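Local coordinates for protein neuraminidase (Influenza A virus, PDB 4GDI) that is a tetrameric, neuraminidase-like surface glycoprotein of a bat influenza A virus that may remove terminal sialic acids, although its putative active site has diverged, at residues R100-G108 with L145-C154; C53-G61 with M73-I84. All coordinates share one frame; numbering follows the deposited sequence.

Interaction 1. Residues R100-G108 with L145-C154; sequences RSSSACFDG and LRLPNSECIC
Cys105 and Cys152 are joined by a disulfide, SG to SG 2.0 Å, its chi3 of -96° near the unstrained right angle of such a bond. A third sulfur packs beside it, Cys154 SG lying 3.5 Å from Cys105 SG while forming its own disulfide to Cys159. Small polar residues carry the contact toward Arg100. Ser103 OG donates 2.8 Å to Ser150 O, in the carbonyl plane; next to it Cys152 N bonds Ala104 O from well above the carbonyl plane. Asn149 engages both backbone polar atoms of Ser102: its N donates to Ser102 O, and its amide OD1 accepts Ser102 N at 3.0 Å. A left-handed backbone conformation (phi 57°), which asparagine tolerates better than most residues, turns the chain, and chi1 of -52° brings the amide back toward Ser102. Ser101 OG accepts Leu147 N at 3.0 Å and shares a water with Leu145 O. In the second shell, a water links Ser102 OG to Asn149 OD1, and Tyr45 OH also bonds Ser102 OG. Strand 101-106 is an edge strand of one beta-propeller sheet, paired with strand 111-117, and the 145-154 segment runs along it before entering strand 153-155 of the next sheet, so the disulfide ties two successive blades.

Interaction 2. Residues C53-G61 with M73-I84; sequences CFKFFIAYG and MEWEESLYKTPI
Lys55 N donates to Thr82 O over 2.8 Å in a nearly straight bond, and Thr82 N returns one to Lys55 O. The pattern repeats at Phe57 and Tyr80, another hydrogen-bonded pair, while Phe56-Lys81 and Ile58-Leu79 are non-hydrogen-bonded pairs of the same antiparallel ladder. On the face bearing Phe56, Lys81 serves two rings. Its CB sits over Phe56, 4.0 Å from the ring centroid; CG lies between the backbone N and the carbonyl carbon (chi1 80°), from where the extended chain crosses to bring NZ above the centre of the Phe54 ring, 3.9 Å from the centroid, in a cation-pi contact. On the other face the Phe57 ring (chi1 64°) lies beneath Tyr80 CB at 3.8 Å from the centroid; the two ring planes are nearly parallel but slid so far apart that they barely overlap. Thr82 OG1 meets the Phe57 ring at its edge, 3.4 Å from CE1, and is itself held by Ser93. Ala59 is small enough for its CB to approach Tyr80 CE1 at 3.4 Å. Further along the strand, Met73 packs against the backbone of Tyr60 and Gly61. Tyr80 and Met73 also pack on Phe28 and Pro29 of a neighbouring subunit. The aliphatic part of Lys81 thus packs on Phe56 while its charge probably gains from the electron-rich face of Phe54, with Glu94 of strand 94-98 also beside it.

From the N terminus, interaction 2 comes first: strand 53-64 turns through the short strand 67-68 and returns as 78-83, closing a loop of eleven residues between its segments. Strand 94-98 then pairs with 78-83 before the chain enters 100-108. Interaction 1 closes a wider loop of 36 residues, holding strands 111-117, 124-129 and 132-138 of a second sheet, and ends at the start of a third. The two contacts are in series, neither nesting nor crossing. They nevertheless touch: Ala104 CB packs on Phe56 CE2, Ser102 OG on Leu79 CD1, and Arg100 makes a long, weak ion pair with Glu77. Successive sheets of the beta-propeller are thereby tied together.

Interaction 1. Residues R100-G108 with L145-C154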
loop_
_atom_site.group_PDB
_atom_site.type_symbol
_atom_site.label_atom_id
_atom_site.label_comp_id
_atom_site.label_asym_id
_atom_site.label_seq_id
_atom_site.Cartn_x
_atom_site.Cartn_y
_atom_site.Cartn_z
ATOM N N ARG A 100 -25.483 3.381 -9.048
ATOM C CA ARG A 100 -25.545 4.274 -10.210
ATOM C C ARG A 100 -25.413 5.737 -9.775
ATOM O O ARG A 100 -24.944 6.589 -10.534
ATOM C CB ARG A 100 -26.876 4.105 -10.948
ATOM C CG ARG A 100 -27.237 2.661 -11.274
ATOM C CD ARG A 100 -28.617 2.578 -11.922
ATOM N NE ARG A 100 -28.583 2.952 -13.329
ATOM C CZ ARG A 100 -28.428 2.093 -14.333
ATOM N NH1 ARG A 100 -28.298 0.791 -14.099
ATOM N NH2 ARG A 100 -28.410 2.540 -15.582
ATOM N N SER A 101 -25.873 6.024 -8.559
ATOM C CA SER A 101 -25.616 7.303 -7.931
ATOM C C SER A 101 -25.320 7.063 -6.457
ATOM O O SER A 101 -25.604 5.990 -5.915
ATOM C CB SER A 101 -26.793 8.261 -8.107
ATOM O OG SER A 101 -27.979 7.815 -7.450
ATOM N N SER A 102 -24.746 8.058 -5.803
ATOM C CA SER A 102 -24.305 7.849 -4.426
ATOM C C SER A 102 -24.161 9.112 -3.597
ATOM O O SER A 102 -24.226 10.230 -4.097
ATOM C CB SER A 102 -22.968 7.107 -4.422
ATOM O OG SER A 102 -21.899 8.003 -4.649
ATOM N N SER A 103 -23.969 8.900 -2.305
ATOM C CA SER A 103 -23.560 9.956 -1.408
ATOM C C SER A 103 -22.819 9.291 -0.265
ATOM O O SER A 103 -23.113 8.150 0.086
ATOM C CB SER A 103 -24.772 10.712 -0.876
ATOM O OG SER A 103 -24.365 11.811 -0.076
ATOM N N ALA A 104 -21.857 9.991 0.312
ATOM C CA ALA A 104 -21.098 9.444 1.413
ATOM C C ALA A 104 -20.675 10.549 2.367
ATOM O O ALA A 104 -20.520 11.703 1.987
ATOM C CB ALA A 104 -19.857 8.702 0.888
ATOM N N CYS A 105 -20.503 10.193 3.626
ATOM C CA CYS A 105 -20.084 11.176 4.609
ATOM C C CYS A 105 -19.628 10.448 5.867
ATOM O O CYS A 105 -20.230 9.435 6.256
ATOM C CB CYS A 105 -21.219 12.172 4.928
ATOM S SG CYS A 105 -22.886 11.458 5.232
ATOM N N PHE A 106 -18.568 10.984 6.475
ATOM C CA PHE A 106 -17.970 10.450 7.701
ATOM C C PHE A 106 -18.477 11.232 8.901
ATOM O O PHE A 106 -18.393 12.461 8.927
ATOM C CB PHE A 106 -16.447 10.574 7.611
ATOM C CG PHE A 106 -15.703 9.787 8.654
ATOM C CD1 PHE A 106 -15.583 8.408 8.541
ATOM C CD2 PHE A 106 -15.104 10.429 9.732
ATOM C CE1 PHE A 106 -14.881 7.674 9.495
ATOM C CE2 PHE A 106 -14.406 9.705 10.700
ATOM C CZ PHE A 106 -14.301 8.323 10.582
ATOM N N ASP A 107 -18.987 10.535 9.911
ATOM C CA ASP A 107 -19.611 11.218 11.043
ATOM C C ASP A 107 -18.680 11.429 12.238
ATOM O O ASP A 107 -19.104 11.965 13.268
ATOM C CB ASP A 107 -20.886 10.493 11.489
ATOM C CG ASP A 107 -20.617 9.122 12.122
ATOM O OD1 ASP A 107 -19.441 8.743 12.326
ATOM O OD2 ASP A 107 -21.612 8.425 12.427
ATOM N N GLY A 108 -17.423 11.023 12.091
ATOM C CA GLY A 108 -16.457 11.103 13.175
ATOM C C GLY A 108 -16.053 9.714 13.644
ATOM O O GLY A 108 -14.924 9.507 14.074
ATOM N N LEU A 145 -34.934 6.298 -7.842
ATOM C CA LEU A 145 -34.351 7.064 -6.753
ATOM C C LEU A 145 -32.993 7.600 -7.190
ATOM O O LEU A 145 -32.245 6.917 -7.893
ATOM C CB LEU A 145 -34.219 6.216 -5.497
ATOM C CG LEU A 145 -35.559 5.819 -4.894
ATOM C CD1 LEU A 145 -35.331 4.863 -3.745
ATOM C CD2 LEU A 145 -36.349 7.042 -4.440
ATOM N N ARG A 146 -32.710 8.833 -6.783
ATOM C CA ARG A 146 -31.511 9.540 -7.205
ATOM C C ARG A 146 -30.797 10.162 -6.013
ATOM O O ARG A 146 -31.375 10.951 -5.271
ATOM C CB ARG A 146 -31.873 10.629 -8.225
ATOM C CG ARG A 146 -32.624 10.074 -9.436
ATOM C CD ARG A 146 -32.908 11.132 -10.471
ATOM N NE ARG A 146 -33.850 12.180 -10.082
ATOM C CZ ARG A 146 -35.174 12.038 -10.006
ATOM N NH1 ARG A 146 -35.747 10.851 -10.175
ATOM N NH2 ARG A 146 -35.930 13.090 -9.720
ATOM N N LEU A 147 -29.545 9.758 -5.825
ATOM C CA LEU A 147 -28.651 10.384 -4.856
ATOM C C LEU A 147 -27.833 11.503 -5.514
ATOM O O LEU A 147 -27.572 11.458 -6.714
ATOM C CB LEU A 147 -27.756 9.317 -4.238
ATOM C CG LEU A 147 -28.557 8.398 -3.306
ATOM C CD1 LEU A 147 -27.884 7.034 -3.031
ATOM C CD2 LEU A 147 -28.795 9.129 -1.995
ATOM N N PRO A 148 -27.419 12.511 -4.729
ATOM C CA PRO A 148 -26.906 13.728 -5.380
ATOM C C PRO A 148 -25.455 13.712 -5.881
ATOM O O PRO A 148 -25.030 14.694 -6.495
ATOM C CB PRO A 148 -27.056 14.785 -4.292
ATOM C CG PRO A 148 -26.955 14.022 -3.009
ATOM C CD PRO A 148 -27.564 12.677 -3.271
ATOM N N ASN A 149 -24.715 12.636 -5.645
ATOM C CA ASN A 149 -23.321 12.561 -6.068
ATOM C C ASN A 149 -22.506 13.709 -5.488
ATOM O O ASN A 149 -21.742 14.379 -6.170
ATOM C CB ASN A 149 -23.225 12.499 -7.596
ATOM C CG ASN A 149 -24.096 11.409 -8.169
ATOM O OD1 ASN A 149 -23.998 10.241 -7.770
ATOM N ND2 ASN A 149 -24.996 11.784 -9.059
ATOM N N SER A 150 -22.701 13.917 -4.197
ATOM C CA SER A 150 -21.918 14.866 -3.430
ATOM C C SER A 150 -22.019 14.393 -1.989
ATOM O O SER A 150 -22.907 13.608 -1.665
ATOM C CB SER A 150 -22.513 16.262 -3.559
ATOM O OG SER A 150 -21.614 17.263 -3.121
ATOM N N GLU A 151 -21.136 14.858 -1.121
ATOM C CA GLU A 151 -21.109 14.307 0.226
ATOM C C GLU A 151 -22.381 14.612 0.975
ATOM O O GLU A 151 -22.971 15.686 0.819
ATOM C CB GLU A 151 -19.896 14.792 1.037
ATOM C CG GLU A 151 -19.925 16.228 1.518
ATOM C CD GLU A 151 -18.746 16.535 2.472
ATOM O OE1 GLU A 151 -18.024 15.583 2.842
ATOM O OE2 GLU A 151 -18.536 17.708 2.848
ATOM N N CYS A 152 -22.797 13.660 1.805
ATOM C CA CYS A 152 -23.893 13.920 2.720
ATOM C C CYS A 152 -23.346 14.719 3.914
ATOM O O CYS A 152 -22.142 14.916 4.043
ATOM C CB CYS A 152 -24.643 12.629 3.125
ATOM S SG CYS A 152 -23.672 11.144 3.377
ATOM N N ILE A 153 -24.237 15.213 4.756
ATOM C CA ILE A 153 -23.860 16.159 5.785
ATOM C C ILE A 153 -24.100 15.583 7.175
ATOM O O ILE A 153 -25.245 15.267 7.527
ATOM C CB ILE A 153 -24.681 17.463 5.650
ATOM C CG1 ILE A 153 -24.393 18.145 4.314
ATOM C CG2 ILE A 153 -24.356 18.414 6.768
ATOM C CD1 ILE A 153 -22.901 18.402 4.071
ATOM N N CYS A 154 -23.030 15.455 7.962
ATOM C CA CYS A 154 -23.133 14.927 9.338
ATOM C C CYS A 154 -22.943 16.017 10.393
ATOM O O CYS A 154 -22.037 16.840 10.300
ATOM C CB CYS A 154 -22.123 13.803 9.562
ATOM S SG CYS A 154 -22.383 12.355 8.531
HETATM O O HOH W 1 -29.755 6.811 -9.291
HETATM O O HOH W 2 -21.750 8.947 -7.131
#

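Interaction 2. Residues C53-G61 with M73-I84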
loop_
_atom_site.group_PDB
_atom_site.type_symbol
_atom_site.label_atom_id
_atom_site.label_comp_id
_atom_site.label_asym_id
_atom_site.label_seq_id
_atom_site.Cartn_x
_atom_site.Cartn_y
_atom_site.Cartn_z
ATOM N N CYS A 53 -8.765 13.135 2.785
ATOM C CA CYS A 53 -9.929 13.217 1.914
ATOM C C CYS A 53 -9.833 12.210 0.780
ATOM O O CYS A 53 -8.744 11.753 0.421
ATOM C CB CYS A 53 -10.075 14.637 1.378
ATOM S SG CYS A 53 -10.240 15.841 2.692
ATOM N N PHE A 54 -10.991 11.845 0.249
ATOM C CA PHE A 54 -11.086 10.809 -0.762
ATOM C C PHE A 54 -11.953 11.283 -1.921
ATOM O O PHE A 54 -12.829 12.135 -1.760
ATOM C CB PHE A 54 -11.686 9.521 -0.170
ATOM C CG PHE A 54 -10.892 8.955 0.976
ATOM C CD1 PHE A 54 -11.089 9.422 2.271
ATOM C CD2 PHE A 54 -9.940 7.967 0.757
ATOM C CE1 PHE A 54 -10.345 8.917 3.342
ATOM C CE2 PHE A 54 -9.179 7.459 1.820
ATOM C CZ PHE A 54 -9.392 7.934 3.118
ATOM N N LYS A 55 -11.684 10.710 -3.084
ATOM C CA LYS A 55 -12.538 10.828 -4.252
ATOM C C LYS A 55 -13.458 9.614 -4.299
ATOM O O LYS A 55 -12.996 8.478 -4.396
ATOM C CB LYS A 55 -11.686 10.894 -5.523
ATOM C CG LYS A 55 -12.502 10.897 -6.809
ATOM C CD LYS A 55 -11.628 11.159 -8.033
ATOM C CE LYS A 55 -11.719 10.013 -9.032
ATOM N NZ LYS A 55 -10.598 10.012 -10.011
ATOM N N PHE A 56 -14.760 9.865 -4.211
ATOM C CA PHE A 56 -15.773 8.846 -4.412
ATOM C C PHE A 56 -16.293 8.999 -5.842
ATOM O O PHE A 56 -16.490 10.117 -6.308
ATOM C CB PHE A 56 -16.925 9.027 -3.422
ATOM C CG PHE A 56 -16.561 8.701 -2.003
ATOM C CD1 PHE A 56 -15.874 9.609 -1.233
ATOM C CD2 PHE A 56 -16.929 7.493 -1.439
ATOM C CE1 PHE A 56 -15.543 9.316 0.061
ATOM C CE2 PHE A 56 -16.600 7.200 -0.138
ATOM C CZ PHE A 56 -15.908 8.100 0.604
ATOM N N PHE A 57 -16.540 7.886 -6.521
ATOM C CA PHE A 57 -16.933 7.938 -7.922
ATOM C C PHE A 57 -17.535 6.638 -8.439
ATOM O O PHE A 57 -17.313 5.566 -7.872
ATOM C CB PHE A 57 -15.729 8.314 -8.792
ATOM C CG PHE A 57 -14.620 7.296 -8.781
ATOM C CD1 PHE A 57 -13.637 7.332 -7.814
ATOM C CD2 PHE A 57 -14.548 6.321 -9.763
ATOM C CE1 PHE A 57 -12.612 6.394 -7.808
ATOM C CE2 PHE A 57 -13.521 5.385 -9.765
ATOM C CZ PHE A 57 -12.555 5.422 -8.790
ATOM N N ILE A 58 -18.309 6.741 -9.519
ATOM C CA ILE A 58 -18.819 5.559 -10.188
ATOM C C ILE A 58 -17.812 5.211 -11.280
ATOM O O ILE A 58 -17.456 6.070 -12.096
ATOM C CB ILE A 58 -20.207 5.801 -10.814
ATOM C CG1 ILE A 58 -21.174 6.417 -9.797
ATOM C CG2 ILE A 58 -20.779 4.502 -11.359
ATOM C CD1 ILE A 58 -21.368 5.582 -8.535
ATOM N N ALA A 59 -17.342 3.966 -11.299
ATOM C CA ALA A 59 -16.404 3.532 -12.339
ATOM C C ALA A 59 -17.172 3.157 -13.596
ATOM O O ALA A 59 -18.239 2.551 -13.512
ATOM C CB ALA A 59 -15.591 2.342 -11.869
ATOM N N TYR A 60 -16.636 3.510 -14.758
ATOM C CA TYR A 60 -17.266 3.089 -16.001
ATOM C C TYR A 60 -16.306 2.426 -16.974
ATOM O O TYR A 60 -16.731 1.934 -18.026
ATOM C CB TYR A 60 -17.980 4.247 -16.687
ATOM C CG TYR A 60 -17.082 5.282 -17.287
ATOM C CD1 TYR A 60 -16.587 5.137 -18.583
ATOM C CD2 TYR A 60 -16.746 6.425 -16.578
ATOM C CE1 TYR A 60 -15.772 6.094 -19.144
ATOM C CE2 TYR A 60 -15.927 7.390 -17.133
ATOM C CZ TYR A 60 -15.448 7.225 -18.414
ATOM O OH TYR A 60 -14.633 8.195 -18.955
ATOM N N GLY A 61 -15.028 2.384 -16.629
ATOM C CA GLY A 61 -14.083 1.671 -17.466
ATOM C C GLY A 61 -12.671 1.648 -16.938
ATOM O O GLY A 61 -12.324 2.346 -15.976
ATOM N N MET A 73 -17.784 -3.052 -17.294
ATOM C CA MET A 73 -17.693 -2.053 -16.223
ATOM C C MET A 73 -18.664 -0.892 -16.458
ATOM O O MET A 73 -19.181 -0.303 -15.513
ATOM C CB MET A 73 -16.255 -1.533 -16.087
ATOM C CG MET A 73 -16.029 -0.654 -14.855
ATOM S SD MET A 73 -14.290 -0.232 -14.584
ATOM C CE MET A 73 -13.681 -1.772 -13.896
ATOM N N GLU A 74 -18.916 -0.577 -17.725
ATOM C CA GLU A 74 -19.739 0.573 -18.073
ATOM C C GLU A 74 -21.193 0.397 -17.653
ATOM O O GLU A 74 -21.866 1.383 -17.340
ATOM C CB GLU A 74 -19.665 0.845 -19.578
ATOM C CG GLU A 74 -20.240 2.196 -20.010
ATOM C CD GLU A 74 -21.758 2.192 -20.112
ATOM O OE1 GLU A 74 -22.322 1.220 -20.668
ATOM O OE2 GLU A 74 -22.389 3.162 -19.634
ATOM N N TRP A 75 -21.697 -0.837 -17.651
ATOM C CA TRP A 75 -23.114 -1.018 -17.345
ATOM C C TRP A 75 -23.354 -1.780 -16.048
ATOM O O TRP A 75 -24.476 -1.805 -15.542
ATOM C CB TRP A 75 -23.858 -1.658 -18.518
ATOM C CG TRP A 75 -23.444 -3.043 -18.831
ATOM C CD1 TRP A 75 -23.894 -4.186 -18.238
ATOM C CD2 TRP A 75 -22.508 -3.450 -19.834
ATOM N NE1 TRP A 75 -23.290 -5.284 -18.805
ATOM C CE2 TRP A 75 -22.436 -4.859 -19.789
ATOM C CE3 TRP A 75 -21.720 -2.762 -20.765
ATOM C CZ2 TRP A 75 -21.607 -5.589 -20.634
ATOM C CZ3 TRP A 75 -20.899 -3.491 -21.606
ATOM C CH2 TRP A 75 -20.850 -4.890 -21.536
ATOM N N GLU A 76 -22.299 -2.374 -15.501
ATOM C CA GLU A 76 -22.338 -2.878 -14.129
ATOM C C GLU A 76 -21.688 -1.845 -13.214
ATOM O O GLU A 76 -20.475 -1.874 -12.976
ATOM C CB GLU A 76 -21.609 -4.208 -14.017
ATOM C CG GLU A 76 -22.258 -5.311 -14.819
ATOM C CD GLU A 76 -21.740 -6.678 -14.432
ATOM O OE1 GLU A 76 -21.538 -6.915 -13.221
ATOM O OE2 GLU A 76 -21.534 -7.511 -15.337
ATOM N N GLU A 77 -22.509 -0.933 -12.712
ATOM C CA GLU A 77 -22.011 0.276 -12.081
ATOM C C GLU A 77 -21.732 0.075 -10.608
ATOM O O GLU A 77 -22.613 -0.346 -9.847
ATOM C CB GLU A 77 -23.012 1.417 -12.270
ATOM C CG GLU A 77 -23.345 1.662 -13.723
ATOM C CD GLU A 77 -24.115 2.948 -13.946
ATOM O OE1 GLU A 77 -23.468 4.005 -14.092
ATOM O OE2 GLU A 77 -25.363 2.896 -13.995
ATOM N N SER A 78 -20.512 0.424 -10.213
ATOM C CA SER A 78 -20.113 0.359 -8.808
ATOM C C SER A 78 -19.410 1.633 -8.354
ATOM O O SER A 78 -18.683 2.286 -9.117
ATOM C CB SER A 78 -19.206 -0.853 -8.569
ATOM O OG SER A 78 -19.934 -2.069 -8.696
ATOM N N LEU A 79 -19.655 1.973 -7.095
ATOM C CA LEU A 79 -19.010 3.079 -6.419
ATOM C C LEU A 79 -17.638 2.656 -5.875
ATOM O O LEU A 79 -17.513 1.606 -5.233
ATOM C CB LEU A 79 -19.903 3.507 -5.247
ATOM C CG LEU A 79 -19.316 4.518 -4.274
ATOM C CD1 LEU A 79 -19.217 5.906 -4.931
ATOM C CD2 LEU A 79 -20.168 4.546 -3.000
ATOM N N TYR A 80 -16.636 3.500 -6.098
ATOM C CA TYR A 80 -15.266 3.278 -5.644
ATOM C C TYR A 80 -14.817 4.502 -4.871
ATOM O O TYR A 80 -15.416 5.569 -4.989
ATOM C CB TYR A 80 -14.288 3.136 -6.829
ATOM C CG TYR A 80 -14.363 1.853 -7.617
ATOM C CD1 TYR A 80 -15.483 1.543 -8.378
ATOM C CD2 TYR A 80 -13.288 0.966 -7.634
ATOM C CE1 TYR A 80 -15.539 0.369 -9.116
ATOM C CE2 TYR A 80 -13.334 -0.211 -8.368
ATOM C CZ TYR A 80 -14.464 -0.507 -9.101
ATOM O OH TYR A 80 -14.507 -1.667 -9.840
ATOM N N LYS A 81 -13.744 4.359 -4.104
ATOM C CA LYS A 81 -13.079 5.519 -3.546
ATOM C C LYS A 81 -11.570 5.373 -3.602
ATOM O O LYS A 81 -11.014 4.269 -3.511
ATOM C CB LYS A 81 -13.543 5.814 -2.123
ATOM C CG LYS A 81 -12.921 4.960 -1.041
ATOM C CD LYS A 81 -13.129 5.621 0.319
ATOM C CE LYS A 81 -12.759 4.694 1.472
ATOM N NZ LYS A 81 -12.538 5.460 2.741
ATOM N N THR A 82 -10.926 6.518 -3.766
ATOM C CA THR A 82 -9.482 6.621 -3.921
ATOM C C THR A 82 -8.979 7.790 -3.073
ATOM O O THR A 82 -9.606 8.852 -3.060
ATOM C CB THR A 82 -9.134 6.929 -5.404
ATOM O OG1 THR A 82 -9.621 5.871 -6.233
ATOM C CG2 THR A 82 -7.637 7.070 -5.599
ATOM N N PRO A 83 -7.844 7.616 -2.376
ATOM C CA PRO A 83 -7.245 8.762 -1.673
ATOM C C PRO A 83 -6.972 9.909 -2.632
ATOM O O PRO A 83 -6.486 9.696 -3.739
ATOM C CB PRO A 83 -5.929 8.196 -1.113
ATOM C CG PRO A 83 -6.149 6.735 -1.019
ATOM C CD PRO A 83 -7.078 6.376 -2.160
ATOM N N ILE A 84 -7.287 11.125 -2.209
ATOM C CA ILE A 84 -7.255 12.260 -3.124
ATOM C C ILE A 84 -5.889 12.437 -3.827
ATOM O O ILE A 84 -5.824 12.760 -5.023
ATOM C CB ILE A 84 -7.672 13.557 -2.393
ATOM C CG1 ILE A 84 -7.969 14.658 -3.405
ATOM C CG2 ILE A 84 -6.615 13.976 -1.383
ATOM C CD1 ILE A 84 -9.150 14.335 -4.293
HETATM O O HOH W 3 -18.512 0.199 -12.568
HETATM O O HOH W 4 -20.854 3.031 -14.831
#